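PDB 5UX5: BIFUNCTIONAL PROTEIN Proline utilization A (PutA) from Corynebacterium freiburgense, which probably oxidises proline to glutamate in two coupled steps, through an FAD-dependent proline dehydrogenase and an NAD-dependent aldehyde dehydrogenase carried on one chain. Local coordinates for residues K140-S145 with P181-V186; K283-A286 with K292-I295; Q743-T748 with W787-E792; G903-A908 with D1047-L1052; V923-A928 with A994-T999. All coordinates share one frame; numbering follows the deposited sequence.

Contact 1. Residues K140-S145 with P181-V186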
# COMPACT_ATOMS: atom_id res chain seq x y z
N LYS A 140 17.32 -6.54 -40.86
CA LYS A 140 17.90 -7.78 -41.38
C LYS A 140 17.16 -9.00 -40.85
O LYS A 140 16.86 -9.93 -41.61
CB LYS A 140 19.39 -7.83 -41.00
CG LYS A 140 20.19 -9.04 -41.48
CD LYS A 140 21.57 -9.07 -40.79
CE LYS A 140 22.68 -9.64 -41.67
NZ LYS A 140 22.61 -11.12 -41.89
N LEU A 141 16.78 -8.97 -39.56
CA LEU A 141 16.07 -10.10 -38.98
C LEU A 141 14.65 -10.19 -39.53
O LEU A 141 14.11 -11.30 -39.64
CB LEU A 141 16.06 -9.99 -37.46
CG LEU A 141 15.30 -11.07 -36.69
CD1 LEU A 141 15.97 -12.43 -36.84
CD2 LEU A 141 15.18 -10.66 -35.23
N LEU A 142 14.03 -9.06 -39.87
CA LEU A 142 12.71 -9.12 -40.51
C LEU A 142 12.80 -9.76 -41.89
O LEU A 142 11.97 -10.60 -42.25
CB LEU A 142 12.08 -7.73 -40.58
CG LEU A 142 11.56 -7.09 -39.27
CD1 LEU A 142 11.83 -5.59 -39.18
CD2 LEU A 142 10.08 -7.38 -39.06
N ASP A 143 13.83 -9.39 -42.67
CA ASP A 143 14.04 -9.99 -43.99
C ASP A 143 14.36 -11.48 -43.88
O ASP A 143 13.76 -12.31 -44.57
CB ASP A 143 15.17 -9.28 -44.74
CG ASP A 143 14.79 -7.88 -45.23
OD1 ASP A 143 13.73 -7.37 -44.83
OD2 ASP A 143 15.57 -7.30 -46.01
N GLU A 144 15.31 -11.83 -43.01
CA GLU A 144 15.74 -13.22 -42.91
C GLU A 144 14.62 -14.11 -42.40
O GLU A 144 14.44 -15.24 -42.89
CB GLU A 144 16.98 -13.31 -42.02
CG GLU A 144 18.25 -12.92 -42.77
CD GLU A 144 19.46 -12.73 -41.88
OE1 GLU A 144 19.29 -12.54 -40.65
OE2 GLU A 144 20.59 -12.78 -42.41
N SER A 145 13.81 -13.63 -41.45
CA SER A 145 12.75 -14.49 -40.96
C SER A 145 11.56 -14.54 -41.91
O SER A 145 10.92 -15.59 -42.04
CB SER A 145 12.34 -14.08 -39.54
OG SER A 145 12.18 -12.68 -39.40
N PRO A 181 7.84 -0.59 -43.39
CA PRO A 181 7.08 -1.56 -44.20
C PRO A 181 7.45 -3.01 -43.96
O PRO A 181 6.64 -3.88 -44.24
CB PRO A 181 7.40 -1.15 -45.63
CG PRO A 181 8.75 -0.51 -45.51
CD PRO A 181 8.75 0.22 -44.21
N ARG A 182 8.65 -3.31 -43.46
CA ARG A 182 8.97 -4.70 -43.19
C ARG A 182 8.21 -5.23 -41.98
O ARG A 182 8.05 -6.45 -41.86
CB ARG A 182 10.47 -4.88 -42.97
CG ARG A 182 11.35 -3.99 -43.79
CD ARG A 182 12.82 -4.26 -43.51
NE ARG A 182 13.70 -3.18 -44.00
CZ ARG A 182 14.66 -3.35 -44.91
NH1 ARG A 182 14.88 -4.55 -45.43
NH2 ARG A 182 15.41 -2.31 -45.30
N VAL A 183 7.67 -4.33 -41.15
CA VAL A 183 7.07 -4.70 -39.87
C VAL A 183 5.60 -5.03 -40.09
O VAL A 183 4.83 -4.17 -40.54
CB VAL A 183 7.24 -3.56 -38.84
CG1 VAL A 183 6.45 -3.84 -37.56
CG2 VAL A 183 8.70 -3.36 -38.51
N ASP A 184 5.21 -6.25 -39.71
CA ASP A 184 3.84 -6.75 -39.88
C ASP A 184 3.01 -6.66 -38.62
O ASP A 184 1.78 -6.76 -38.70
CB ASP A 184 3.81 -8.23 -40.27
CG ASP A 184 4.66 -8.57 -41.47
OD1 ASP A 184 4.73 -7.76 -42.42
OD2 ASP A 184 5.23 -9.69 -41.46
N TYR A 185 3.63 -6.55 -37.45
CA TYR A 185 2.94 -6.89 -36.21
C TYR A 185 3.63 -6.16 -35.07
O TYR A 185 4.81 -6.41 -34.80
CB TYR A 185 2.99 -8.39 -36.03
CG TYR A 185 2.19 -9.01 -34.92
CD1 TYR A 185 2.23 -8.51 -33.62
CD2 TYR A 185 1.46 -10.16 -35.16
CE1 TYR A 185 1.51 -9.12 -32.59
CE2 TYR A 185 0.76 -10.78 -34.15
CZ TYR A 185 0.78 -10.26 -32.86
OH TYR A 185 0.07 -10.90 -31.87
N VAL A 186 2.91 -5.27 -34.41
CA VAL A 186 3.40 -4.64 -33.19
C VAL A 186 2.43 -4.97 -32.07
O VAL A 186 1.23 -5.14 -32.28
CB VAL A 186 3.57 -3.11 -33.34
CG1 VAL A 186 4.57 -2.79 -34.43
CG2 VAL A 186 2.22 -2.43 -33.59
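In the proline dehydrogenase barrel, helix 136-147 packs against the turn that leads into strand 185-189, and Leu142 and Asp143 of the helix both meet Arg182 there. Leu142 points into the turn. Its CD2 lies 3.6 Å from the carbonyl O of Arg182. Its CD1 lies 3.9 Å from CG2 of Val183, so the leucine sits over the root of the arginine and touches the valine beside it. From that root the arginine runs outward, extended from CG to NE, and carries its guanidinium past the leucine to Asp143. There NH1 forms a salt bridge with the carboxylate, 2.9 Å from OD2 of Asp143, and gives a hydrogen bond of 3.1 Å to OD1. OD1 lies in the guanidinium plane and is met on its syn side, somewhat out of the carboxylate plane, the two flat groups being turned 36° apart. Nearby, Val183 O accepts from Arg223, and strand 185-189 pairs with strands 151-157 and 228-232. One nitrogen thus serves a whole carboxylate at the exposed outer end of the contact, where solvent probably weakens the charge attraction, while the buried leucine and valine supply the apolar part.

Contact 2. Residues K283-A286 with K292-I295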
# COMPACT_ATOMS: atom_id res chain seq x y z
N LYS A 283 -19.03 -11.79 -33.50
CA LYS A 283 -20.21 -12.06 -34.32
C LYS A 283 -20.99 -10.78 -34.58
O LYS A 283 -21.47 -10.53 -35.69
CB LYS A 283 -21.08 -13.11 -33.64
CG LYS A 283 -20.46 -14.49 -33.57
CD LYS A 283 -21.29 -15.41 -32.71
CE LYS A 283 -20.73 -16.81 -32.69
NZ LYS A 283 -21.60 -17.74 -31.89
N ARG A 284 -21.12 -9.95 -33.54
CA ARG A 284 -21.77 -8.66 -33.68
C ARG A 284 -21.01 -7.78 -34.68
O ARG A 284 -21.62 -7.10 -35.51
CB ARG A 284 -21.88 -8.03 -32.29
CG ARG A 284 -22.57 -6.67 -32.14
CD ARG A 284 -22.16 -6.00 -30.80
NE ARG A 284 -21.86 -4.57 -30.99
CZ ARG A 284 -21.05 -3.85 -30.23
NH1 ARG A 284 -20.43 -4.39 -29.19
NH2 ARG A 284 -20.86 -2.56 -30.51
N ARG A 285 -19.67 -7.83 -34.65
CA ARG A 285 -18.87 -7.00 -35.55
C ARG A 285 -19.01 -7.45 -36.98
O ARG A 285 -19.29 -6.64 -37.87
CB ARG A 285 -17.39 -7.04 -35.16
CG ARG A 285 -16.59 -5.88 -35.70
CD ARG A 285 -15.12 -6.11 -35.49
NE ARG A 285 -14.31 -4.92 -35.70
CZ ARG A 285 -13.06 -4.95 -36.16
NH1 ARG A 285 -12.38 -3.82 -36.31
NH2 ARG A 285 -12.50 -6.11 -36.49
N ALA A 286 -18.83 -8.75 -37.23
CA ALA A 286 -18.99 -9.28 -38.58
C ALA A 286 -20.34 -8.90 -39.15
O ALA A 286 -20.44 -8.47 -40.30
CB ALA A 286 -18.84 -10.80 -38.59
N LYS A 292 -12.44 -9.50 -38.81
CA LYS A 292 -12.23 -10.42 -37.71
C LYS A 292 -11.42 -9.79 -36.59
O LYS A 292 -10.84 -8.71 -36.75
CB LYS A 292 -11.52 -11.69 -38.20
CG LYS A 292 -12.25 -12.44 -39.27
CD LYS A 292 -11.33 -13.44 -39.89
CE LYS A 292 -11.79 -13.88 -41.25
NZ LYS A 292 -10.86 -14.91 -41.75
N ILE A 293 -11.46 -10.44 -35.43
CA ILE A 293 -10.54 -10.15 -34.34
C ILE A 293 -9.62 -11.35 -34.20
O ILE A 293 -9.84 -12.41 -34.80
CB ILE A 293 -11.25 -9.83 -33.03
CG1 ILE A 293 -12.04 -11.03 -32.53
CG2 ILE A 293 -12.19 -8.70 -33.21
CD1 ILE A 293 -12.64 -10.83 -31.16
N LYS A 294 -8.55 -11.18 -33.42
CA LYS A 294 -7.64 -12.27 -33.09
C LYS A 294 -7.35 -12.24 -31.61
O LYS A 294 -7.04 -11.19 -31.05
CB LYS A 294 -6.32 -12.20 -33.85
CG LYS A 294 -5.36 -13.33 -33.52
CD LYS A 294 -4.09 -13.27 -34.35
CE LYS A 294 -3.09 -14.36 -33.97
NZ LYS A 294 -1.73 -14.11 -34.49
N ILE A 295 -7.44 -13.40 -30.96
CA ILE A 295 -7.08 -13.54 -29.56
C ILE A 295 -5.77 -14.30 -29.49
O ILE A 295 -5.61 -15.35 -30.12
CB ILE A 295 -8.22 -14.22 -28.79
CG1 ILE A 295 -9.37 -13.20 -28.74
CG2 ILE A 295 -7.77 -14.64 -27.39
CD1 ILE A 295 -10.67 -13.70 -28.33
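The polar approach comes from Arg285, whose NH2 stands 3.1 Å from the carbonyl O of Lys292. The oxygen lies at the edge of the guanidinium, near its plane, but the angle at the hydrogen is poor and the pair does not count as a hydrogen bond. NH2 is instead bonded to the carbonyl O of Ala291, one residue earlier. NE and NH1 give hydrogen bonds to the carbonyls of Leu250 and Leu258, so main-chain oxygens from three places hold the buried guanidinium and fix its rotation. Its chain reaches them by running straight from the helix, with CG anti to the backbone N (chi1 -160°) and the rest extended to NE.

This is the helix-to-strand connection of a beta-alpha-beta unit in the proline dehydrogenase barrel: helix 271-287 follows strand 260-265 and hands the chain on to strand 293-298. The arginine near the end of the helix reaches across to the loop just before the next strand.

Van der Waals contact is slight: CG2 of Ile293 comes within 4.2 Å of NH2 of Arg285, obliquely to the guanidinium. The same isoleucine packs on Ala282 of the helix and on Phe246 of helix 239-251, while Met251 lies against Arg285.

Contact 3. Residues Q743-T748 with W787-E792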
# COMPACT_ATOMS: atom_id res chain seq x y z
N GLN A 743 12.77 10.28 -13.83
CA GLN A 743 11.53 9.53 -13.68
C GLN A 743 10.61 10.13 -12.62
O GLN A 743 9.39 10.18 -12.81
CB GLN A 743 11.82 8.07 -13.33
CG GLN A 743 12.47 7.28 -14.46
CD GLN A 743 11.44 6.64 -15.37
OE1 GLN A 743 10.77 7.33 -16.14
NE2 GLN A 743 11.30 5.32 -15.28
N LEU A 744 11.17 10.57 -11.49
CA LEU A 744 10.37 11.24 -10.47
C LEU A 744 9.70 12.48 -11.03
O LEU A 744 8.51 12.72 -10.79
CB LEU A 744 11.24 11.61 -9.26
CG LEU A 744 10.57 12.54 -8.24
CD1 LEU A 744 9.38 11.83 -7.61
CD2 LEU A 744 11.55 13.03 -7.18
N ILE A 745 10.44 13.26 -11.81
CA ILE A 745 9.86 14.45 -12.43
C ILE A 745 8.71 14.06 -13.36
O ILE A 745 7.61 14.61 -13.27
CB ILE A 745 10.95 15.25 -13.17
CG1 ILE A 745 11.88 15.90 -12.15
CG2 ILE A 745 10.35 16.28 -14.10
CD1 ILE A 745 13.03 16.58 -12.75
N ASP A 746 8.94 13.05 -14.22
CA ASP A 746 7.90 12.61 -15.14
C ASP A 746 6.66 12.13 -14.39
O ASP A 746 5.52 12.48 -14.73
CB ASP A 746 8.46 11.52 -16.05
CG ASP A 746 7.51 11.16 -17.20
OD1 ASP A 746 6.60 11.96 -17.49
OD2 ASP A 746 7.69 10.09 -17.83
N ALA A 747 6.85 11.33 -13.35
CA ALA A 747 5.72 10.83 -12.58
C ALA A 747 4.96 11.96 -11.88
O ALA A 747 3.73 11.91 -11.75
CB ALA A 747 6.21 9.80 -11.57
N THR A 748 5.67 12.97 -11.38
CA THR A 748 5.00 14.05 -10.65
C THR A 748 4.18 14.94 -11.58
O THR A 748 3.03 15.29 -11.28
CB THR A 748 6.04 14.85 -9.88
OG1 THR A 748 6.73 13.97 -9.00
CG2 THR A 748 5.38 15.92 -9.04
N TRP A 787 13.18 25.06 -8.29
CA TRP A 787 12.02 24.20 -8.54
C TRP A 787 12.32 23.30 -9.73
O TRP A 787 12.51 23.78 -10.85
CB TRP A 787 10.76 25.02 -8.85
CG TRP A 787 10.09 25.69 -7.70
CD1 TRP A 787 9.87 27.03 -7.56
CD2 TRP A 787 9.51 25.07 -6.54
NE1 TRP A 787 9.21 27.28 -6.37
CE2 TRP A 787 8.98 26.10 -5.73
CE3 TRP A 787 9.41 23.74 -6.10
CZ2 TRP A 787 8.35 25.85 -4.52
CZ3 TRP A 787 8.78 23.49 -4.88
CH2 TRP A 787 8.27 24.54 -4.10
N LEU A 788 12.36 21.98 -9.49
CA LEU A 788 12.33 21.02 -10.59
C LEU A 788 10.92 20.91 -11.16
O LEU A 788 10.74 20.69 -12.36
CB LEU A 788 12.79 19.63 -10.12
CG LEU A 788 14.24 19.49 -9.71
CD1 LEU A 788 14.50 18.05 -9.33
CD2 LEU A 788 15.14 19.95 -10.84
N VAL A 789 9.92 21.01 -10.30
CA VAL A 789 8.53 21.16 -10.69
C VAL A 789 7.96 22.19 -9.72
O VAL A 789 8.08 22.02 -8.50
CB VAL A 789 7.74 19.83 -10.59
CG1 VAL A 789 6.28 20.04 -10.90
CG2 VAL A 789 8.35 18.75 -11.50
N LYS A 790 7.37 23.32 -10.26
CA LYS A 790 6.89 24.40 -9.39
C LYS A 790 5.39 24.28 -9.18
O LYS A 790 4.64 24.18 -10.15
CB LYS A 790 7.24 25.78 -9.97
CG LYS A 790 6.81 27.00 -9.11
CD LYS A 790 7.11 28.34 -9.79
CE LYS A 790 6.13 29.45 -9.37
NZ LYS A 790 6.61 30.43 -8.31
N PRO A 791 4.91 24.31 -7.95
CA PRO A 791 3.47 24.15 -7.71
C PRO A 791 2.71 25.28 -8.38
O PRO A 791 3.21 26.39 -8.49
CB PRO A 791 3.34 24.23 -6.19
CG PRO A 791 4.74 24.13 -5.66
CD PRO A 791 5.64 24.63 -6.71
N GLU A 792 1.50 24.99 -8.84
CA GLU A 792 0.64 26.01 -9.42
C GLU A 792 -0.69 26.05 -8.70
O GLU A 792 -1.22 25.02 -8.28
CB GLU A 792 0.43 25.77 -10.91
CG GLU A 792 1.59 26.26 -11.77
CD GLU A 792 2.06 25.22 -12.79
OE1 GLU A 792 3.28 25.20 -13.09
OE2 GLU A 792 1.22 24.42 -13.27
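Ile745 overlaps two consecutive residues, Leu788 and Val789, with its two branches. The longer branch ends in CD1, which lies 4.0 Å from CD1 of Leu788 and equally close to the leucine CB, so that the methyl rests against both ends of the leucine side chain; the two side chains cross at about a right angle. The shorter branch, CG2, meets CG2 of Val789 at 4.1 Å, and here the side chains lie alongside one another, pointing opposite ways. The split follows from chi1 of -70°: CG1 stands anti to the carbonyl carbon and CG2 anti to the backbone N, which sends the two methyls to different neighbours. All the touching atoms are carbons.

One turn further along the helix, Thr748 points toward the loop without touching it closely. Its hydroxyl gives a 2.8 Å hydrogen bond from OG1 to the carbonyl O of Leu744, from above the carbonyl plane, while Thr748 N reaches that oxygen from the other face.

Leu788 and Val789 both face Ile805 in a classic beta bulge, which probably helps to turn both side chains to Ile745. Helix 740-750 thus packs against the bulge beside strand 804-807, whose Ile805 also touches Leu744 and Thr748. Helix 706-718 backs it through Tyr714, and Asp746 accepts from the backbone N of Gly165 and Glu166 in the proline dehydrogenase part.

Contact 4. Residues G903-A908 with D1047-L1052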
# COMPACT_ATOMS: atom_id res chain seq x y z
N GLY A 903 -0.97 -1.02 17.98
CA GLY A 903 0.01 -1.93 18.55
C GLY A 903 -0.52 -2.44 19.87
O GLY A 903 -1.55 -1.97 20.36
N PRO A 904 0.15 -3.43 20.46
CA PRO A 904 -0.43 -4.14 21.60
C PRO A 904 -0.45 -3.38 22.93
O PRO A 904 -1.14 -3.83 23.85
CB PRO A 904 0.45 -5.39 21.71
CG PRO A 904 1.75 -4.95 21.14
CD PRO A 904 1.40 -4.06 20.01
N ASN A 905 0.22 -2.24 23.06
CA ASN A 905 0.32 -1.56 24.34
C ASN A 905 -0.56 -0.34 24.44
O ASN A 905 -0.58 0.31 25.50
CB ASN A 905 1.77 -1.15 24.60
CG ASN A 905 2.66 -2.32 24.73
OD1 ASN A 905 2.33 -3.29 25.42
ND2 ASN A 905 3.81 -2.27 24.07
N TYR A 906 -1.31 -0.03 23.38
CA TYR A 906 -2.05 1.23 23.29
C TYR A 906 -3.23 1.27 24.25
O TYR A 906 -3.36 2.19 25.06
CB TYR A 906 -2.50 1.42 21.84
CG TYR A 906 -3.05 2.78 21.53
CD1 TYR A 906 -2.20 3.85 21.27
CD2 TYR A 906 -4.43 3.01 21.52
CE1 TYR A 906 -2.71 5.12 21.00
CE2 TYR A 906 -4.95 4.28 21.27
CZ TYR A 906 -4.08 5.33 21.00
OH TYR A 906 -4.60 6.58 20.74
N VAL A 907 -4.14 0.30 24.16
CA VAL A 907 -5.24 0.23 25.11
C VAL A 907 -4.74 0.30 26.55
O VAL A 907 -5.30 1.04 27.38
CB VAL A 907 -6.05 -1.06 24.87
CG1 VAL A 907 -6.96 -1.29 26.06
CG2 VAL A 907 -6.83 -0.96 23.56
N ALA A 908 -3.67 -0.44 26.87
CA ALA A 908 -3.17 -0.50 28.25
C ALA A 908 -2.72 0.85 28.82
O ALA A 908 -2.52 0.93 30.04
CB ALA A 908 -2.02 -1.50 28.33
N ASP A 1047 6.46 -5.05 38.54
CA ASP A 1047 6.20 -5.77 37.30
C ASP A 1047 6.86 -5.05 36.14
O ASP A 1047 6.31 -4.07 35.62
CB ASP A 1047 4.70 -5.91 37.03
CG ASP A 1047 4.39 -7.07 36.04
OD1 ASP A 1047 5.34 -7.66 35.48
OD2 ASP A 1047 3.20 -7.38 35.81
N GLY A 1048 7.98 -5.59 35.65
CA GLY A 1048 8.64 -5.00 34.51
C GLY A 1048 7.82 -5.04 33.23
O GLY A 1048 8.03 -4.19 32.34
N ARG A 1049 6.86 -5.97 33.13
CA ARG A 1049 5.97 -5.97 31.98
C ARG A 1049 5.30 -4.61 31.83
O ARG A 1049 4.99 -4.21 30.71
CB ARG A 1049 4.90 -7.06 32.11
CG ARG A 1049 4.02 -7.21 30.89
CD ARG A 1049 4.87 -7.39 29.62
NE ARG A 1049 4.09 -7.49 28.39
CZ ARG A 1049 3.67 -6.43 27.67
NH1 ARG A 1049 3.95 -5.20 28.05
NH2 ARG A 1049 2.96 -6.60 26.56
N ARG A 1050 5.11 -3.88 32.93
CA ARG A 1050 4.63 -2.51 32.88
C ARG A 1050 5.75 -1.48 33.00
O ARG A 1050 5.86 -0.60 32.15
CB ARG A 1050 3.60 -2.26 33.97
CG ARG A 1050 2.36 -3.12 33.94
CD ARG A 1050 1.67 -3.10 32.62
NE ARG A 1050 1.60 -1.75 32.09
CZ ARG A 1050 1.27 -1.48 30.83
NH1 ARG A 1050 0.96 -2.47 29.99
NH2 ARG A 1050 1.27 -0.22 30.41
N GLU A 1051 6.62 -1.62 34.01
CA GLU A 1051 7.58 -0.56 34.29
C GLU A 1051 8.60 -0.41 33.18
O GLU A 1051 9.03 0.71 32.89
CB GLU A 1051 8.30 -0.83 35.61
CG GLU A 1051 9.20 0.29 36.12
CD GLU A 1051 8.45 1.61 36.39
OE1 GLU A 1051 8.92 2.65 35.89
OE2 GLU A 1051 7.43 1.60 37.13
N LEU A 1052 9.00 -1.51 32.54
CA LEU A 1052 10.04 -1.41 31.51
C LEU A 1052 9.58 -0.62 30.27
O LEU A 1052 10.43 -0.19 29.47
CB LEU A 1052 10.55 -2.81 31.10
CG LEU A 1052 11.42 -3.54 32.15
CD1 LEU A 1052 11.72 -4.98 31.81
CD2 LEU A 1052 12.74 -2.83 32.38
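Two consecutive arginines, Arg1049 and Arg1050, reach from helix 1048-1051 to Asn905 and Ala908, each through a differently folded chain. Arg1049 leaves with CG anti to its backbone N and bends once, at chi2 (53°), before straightening, which carries its guanidinium out to the asparagine. The amide oxygen OD1 of Asn905 sits before the edge of that group and in its plane, 3.6 Å from both NH1 and NH2 of Arg1049, a loose polar approach. The amide itself stands nearly upright to the guanidinium, with the planes 86° apart. A long, weak ion pair links Arg1049 to Glu952. The amide nitrogen of Asn905 bonds to Glu1058 and to the hydroxyl of Tyr971, and these probably set how the side chain is turned.

Arg1050 curls more strongly. Bends at both chi2 and chi3 (-54° and -43°) fold its guanidinium back, and NH1 comes to 3.5 Å from CB of Ala908, obliquely to the plane. Trp913 takes the same guanidinium in a cation-pi contact and also gives its ring N-H to the carbonyl O of Ala908.

Asp1047 caps the short helix: its OD1 accepts from the backbone N of Arg1049 at 3.3 Å.

The contact ties a loop of the aldehyde dehydrogenase part to a short helix 139 residues on, in the C-terminal part of the chain. The type I turn 903-906 lies between strands 894-895 and 911-915. Behind it, Val907 packs on helices 550-574 and 599-611, while Phe953 of helix 936-953 touches Arg1049.

Contact 5. Residues V923-A928 with A994-T999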
# COMPACT_ATOMS: atom_id res chain seq x y z
N VAL A 923 13.17 -18.45 37.35
CA VAL A 923 13.94 -18.06 36.17
C VAL A 923 15.31 -17.59 36.64
O VAL A 923 15.42 -16.97 37.70
CB VAL A 923 13.28 -16.94 35.31
CG1 VAL A 923 11.99 -17.42 34.64
CG2 VAL A 923 13.07 -15.67 36.11
N SER A 924 16.34 -17.91 35.86
CA SER A 924 17.69 -17.52 36.21
C SER A 924 17.92 -16.03 35.97
O SER A 924 17.38 -15.44 35.03
CB SER A 924 18.71 -18.30 35.37
OG SER A 924 18.66 -17.89 34.02
N LEU A 925 18.77 -15.45 36.82
CA LEU A 925 19.17 -14.06 36.71
C LEU A 925 20.68 -13.96 36.52
O LEU A 925 21.43 -14.70 37.16
CB LEU A 925 18.79 -13.27 37.96
CG LEU A 925 17.50 -12.48 37.93
CD1 LEU A 925 17.48 -11.59 39.15
CD2 LEU A 925 17.44 -11.67 36.65
N PRO A 926 21.15 -13.07 35.64
CA PRO A 926 22.57 -12.76 35.62
C PRO A 926 22.97 -12.05 36.91
O PRO A 926 22.16 -11.31 37.50
CB PRO A 926 22.72 -11.84 34.40
CG PRO A 926 21.49 -12.04 33.59
CD PRO A 926 20.41 -12.38 34.58
N PRO A 927 24.20 -12.26 37.39
CA PRO A 927 24.52 -11.83 38.76
C PRO A 927 24.58 -10.32 38.95
O PRO A 927 24.37 -9.85 40.08
CB PRO A 927 25.88 -12.48 39.01
CG PRO A 927 25.99 -13.57 37.97
CD PRO A 927 25.30 -13.02 36.78
N ALA A 928 24.85 -9.54 37.89
CA ALA A 928 24.86 -8.08 38.02
C ALA A 928 23.53 -7.57 38.52
O ALA A 928 23.48 -6.63 39.32
CB ALA A 928 25.20 -7.42 36.69
N ALA A 994 17.54 0.09 34.08
CA ALA A 994 18.49 0.77 33.20
C ALA A 994 19.67 -0.11 32.85
O ALA A 994 20.26 0.04 31.77
CB ALA A 994 18.97 2.08 33.82
N LEU A 995 20.07 -0.99 33.76
CA LEU A 995 21.16 -1.92 33.48
C LEU A 995 20.81 -2.84 32.33
O LEU A 995 21.69 -3.27 31.58
CB LEU A 995 21.51 -2.71 34.74
CG LEU A 995 22.65 -3.72 34.71
CD1 LEU A 995 23.92 -3.05 34.31
CD2 LEU A 995 22.82 -4.34 36.10
N ARG A 996 19.52 -3.13 32.16
CA ARG A 996 19.05 -4.09 31.17
C ARG A 996 18.79 -3.44 29.82
O ARG A 996 18.98 -4.10 28.78
CB ARG A 996 17.77 -4.77 31.69
CG ARG A 996 17.08 -5.69 30.71
CD ARG A 996 15.88 -6.40 31.31
NE ARG A 996 16.19 -7.16 32.51
CZ ARG A 996 16.59 -8.44 32.51
NH1 ARG A 996 16.73 -9.09 31.37
NH2 ARG A 996 16.85 -9.07 33.66
N THR A 997 18.34 -2.19 29.80
CA THR A 997 18.07 -1.52 28.54
C THR A 997 19.23 -0.66 28.06
O THR A 997 19.27 -0.30 26.87
CB THR A 997 16.80 -0.67 28.63
OG1 THR A 997 16.98 0.34 29.63
CG2 THR A 997 15.64 -1.53 28.99
N GLY A 998 20.18 -0.35 28.95
CA GLY A 998 21.26 0.57 28.63
C GLY A 998 20.94 2.04 28.82
O GLY A 998 21.78 2.88 28.49
N THR A 999 19.76 2.38 29.33
CA THR A 999 19.37 3.76 29.53
C THR A 999 20.26 4.42 30.58
O THR A 999 20.79 3.77 31.48
CB THR A 999 17.92 3.83 29.99
OG1 THR A 999 17.08 3.21 29.01
CG2 THR A 999 17.47 5.24 30.19
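Ala928 and Leu995 make the apolar touch, with CB of the alanine 3.9 Å from CD2 of the leucine. The same methyl lies 4.0 Å from the carbonyl O of Ala928, so it rests beside both the side chain and the backbone of this first turn of helix 927-932. Leu995 points toward that turn, and with CG anti to the backbone N (chi1 -178°) the branch is carried out to it. A second touch lies alongside: CD2 of Leu925 comes to 4.0 Å from NH2 of Arg996, at the edge of the guanidinium and near its plane. The leucine and the arginine cross at about a right angle.

What places these groups lies a step further out. The arginine chain runs extended to CD and then turns at chi3 (-56°), and its guanidinium is claimed by stronger partners than the leucine: NH2 makes a salt bridge to Glu946, and Tyr929 engages the group in a cation-pi contact. CD2 of Leu925 is thus a methyl laid against a guanidinium that others anchor. Pro926 occupies the N-cap position, where the extended chain passes into the helix. Helix 984-997 ends before Gly998, which has positive phi (84°).

Both touches lie at the surface, joining the start of helix 927-932 to the C-terminal end of helix 984-997 in the C-terminal part of the chain. Helix 936-953 adjoins both segments, offering Ala942 to Leu925 and Glu946 and Trp949 to Arg996, while the chain beyond Gly998 turns into strand 1000-1003, which pairs with strand 965-980.

Overall arrangement
Contacts 1 and 2 both join a helix to the parallel barrel sheet of the proline dehydrogenase part, or to the loops leading into it, and touch through Tyr185 and Lys294; contact 2 is buried, whereas contact 1 is only partly so and carries a salt bridge between two exposed side chains. Contact 3, in the aldehyde dehydrogenase part, is partly buried and wholly apolar. Contacts 4 and 5, about 19 Å apart between centres, lie across the chain's centre from the barrel pair, and helix 936-953 adjoins both. Contact 4 is partly buried, contact 5 superficial. Arginines appear in four contacts, bonded across only in contact 1; in contacts 2 and 5 stronger partners lie outside the segments, as does Trp913, which meets Arg1050 of contact 4.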